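Local coordinates for protein NAD-dependent dehydrogenase (Rhizobium meliloti, PDB 4Z0P) that probably reduces glyoxylate and hydroxypyruvate with NADPH as hydride donor, as a member of the D-isomer specific 2-hydroxyacid dehydrogenase family, at residues P7-L12 / I33-P38. Numbering follows the deposited sequence.
Sequences PVIVDL and IDLADP
Leu35 lays its side chain against Ile9 and Asp11, just past the end of the short strand 32-34. Its CB sits 3.8 Å from Val10 O and near Asp11 OD1. CG, set beside the backbone N by chi1 of -59°, comes within 3.9 Å of Val10 O and 4.1 Å of Ile9 CG2. From there CD1 reaches the same Ile9 CG2 at 3.8 Å and also touches Asp11 CB, the leucine and aspartate side chains crossing at about a right angle; Leu60 and Arg63 of helix 60-63 touch Leu35 as well. At the other end of this face, Ile33 extends CD1 to Pro7 CB (3.8 Å). The backbones pair in parallel: Ile33 N donates to Val8 O, Val10 N to Ile33 O, and Leu35 N to Val10 O at 2.8 Å. With helix 16-23 linking them, strands 8-12 and 32-34 form a beta-alpha-beta unit, with 32-34 at the edge of the five-stranded parallel sheet, the smaller of the chain's two and separate from the seven-stranded sheet of the NAD-binding, Rossmann-type domain. Val10 and Asp34 project from the opposite face, where Val19 of helix 16-23 touches both. Asp34 opens an Asx turn, its OD1 taking the Ala36 N-H from above the carboxylate plane (3.0 Å), while Asp37 N returns to Asp34 O in a type I turn. A water that receives the N-H of Leu12 also lies 2.7 Å from Asp34 OD1 and probably donates to it, bridging the segments where direct strand pairing has ended.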
# COMPACT_ATOMS: atom_id res chain seq x y z
N PRO A 7 -31.10 -27.14 -11.81
CA PRO A 7 -30.81 -25.70 -11.77
C PRO A 7 -29.85 -25.31 -10.66
O PRO A 7 -29.53 -26.12 -9.76
CB PRO A 7 -32.19 -25.06 -11.50
CG PRO A 7 -33.19 -26.08 -11.93
CD PRO A 7 -32.54 -27.41 -11.64
N VAL A 8 -29.40 -24.06 -10.71
CA VAL A 8 -28.57 -23.49 -9.66
C VAL A 8 -29.30 -22.25 -9.19
O VAL A 8 -29.64 -21.39 -10.00
CB VAL A 8 -27.16 -23.07 -10.14
CG1 VAL A 8 -26.34 -22.48 -8.99
CG2 VAL A 8 -26.42 -24.26 -10.72
N ILE A 9 -29.57 -22.21 -7.89
CA ILE A 9 -30.16 -21.03 -7.26
C ILE A 9 -29.03 -20.05 -6.91
O ILE A 9 -28.03 -20.45 -6.33
CB ILE A 9 -30.87 -21.42 -5.96
CG1 ILE A 9 -32.10 -22.28 -6.27
CG2 ILE A 9 -31.26 -20.19 -5.14
CD1 ILE A 9 -32.56 -23.14 -5.10
N VAL A 10 -29.25 -18.78 -7.26
CA VAL A 10 -28.32 -17.69 -6.95
C VAL A 10 -29.10 -16.69 -6.06
O VAL A 10 -30.08 -16.09 -6.49
CB VAL A 10 -27.79 -17.02 -8.23
CG1 VAL A 10 -26.91 -15.82 -7.88
CG2 VAL A 10 -26.99 -18.02 -9.06
N ASP A 11 -28.65 -16.55 -4.81
CA ASP A 11 -29.26 -15.62 -3.85
C ASP A 11 -28.15 -14.85 -3.15
O ASP A 11 -27.80 -15.15 -2.00
CB ASP A 11 -30.15 -16.35 -2.85
CG ASP A 11 -30.94 -15.43 -1.98
OD1 ASP A 11 -31.03 -14.22 -2.24
OD2 ASP A 11 -31.50 -15.91 -0.99
N LEU A 12 -27.62 -13.86 -3.86
CA LEU A 12 -26.42 -13.14 -3.45
C LEU A 12 -26.69 -11.68 -3.25
O LEU A 12 -26.97 -10.98 -4.23
CB LEU A 12 -25.36 -13.26 -4.55
CG LEU A 12 -24.80 -14.65 -4.82
CD1 LEU A 12 -23.90 -14.63 -6.06
CD2 LEU A 12 -24.06 -15.16 -3.62
N ILE A 33 -31.42 -19.57 -11.47
CA ILE A 33 -32.58 -18.93 -10.86
C ILE A 33 -32.03 -17.87 -9.90
O ILE A 33 -31.64 -18.19 -8.77
CB ILE A 33 -33.45 -19.97 -10.13
CG1 ILE A 33 -33.89 -21.08 -11.08
CG2 ILE A 33 -34.66 -19.31 -9.52
CD1 ILE A 33 -34.56 -22.25 -10.41
N ASP A 34 -31.99 -16.62 -10.37
CA ASP A 34 -31.49 -15.51 -9.59
C ASP A 34 -32.63 -14.94 -8.77
O ASP A 34 -33.56 -14.31 -9.30
CB ASP A 34 -30.93 -14.44 -10.51
CG ASP A 34 -30.35 -13.24 -9.77
OD1 ASP A 34 -30.35 -13.20 -8.52
OD2 ASP A 34 -29.90 -12.30 -10.48
N LEU A 35 -32.55 -15.13 -7.46
CA LEU A 35 -33.60 -14.69 -6.56
C LEU A 35 -33.67 -13.18 -6.34
O LEU A 35 -34.61 -12.69 -5.71
CB LEU A 35 -33.58 -15.46 -5.26
CG LEU A 35 -33.74 -16.99 -5.36
CD1 LEU A 35 -33.82 -17.65 -3.99
CD2 LEU A 35 -34.96 -17.40 -6.18
N ALA A 36 -32.73 -12.41 -6.88
CA ALA A 36 -32.89 -10.96 -6.93
C ALA A 36 -33.93 -10.51 -7.96
O ALA A 36 -34.37 -9.35 -7.94
CB ALA A 36 -31.56 -10.32 -7.24
N ASP A 37 -34.29 -11.38 -8.89
CA ASP A 37 -35.27 -11.09 -9.94
C ASP A 37 -36.68 -11.32 -9.39
O ASP A 37 -37.02 -12.45 -8.99
CB ASP A 37 -35.04 -12.02 -11.12
CG ASP A 37 -35.89 -11.69 -12.34
OD1 ASP A 37 -36.91 -10.98 -12.24
OD2 ASP A 37 -35.53 -12.18 -13.42
N PRO A 38 -37.49 -10.24 -9.31
CA PRO A 38 -38.84 -10.45 -8.82
C PRO A 38 -39.65 -11.54 -9.52
O PRO A 38 -40.58 -12.12 -8.92
CB PRO A 38 -39.50 -9.07 -9.02
CG PRO A 38 -38.37 -8.10 -8.98
CD PRO A 38 -37.23 -8.83 -9.64
O HOH W 1 -29.00 -12.85 -6.23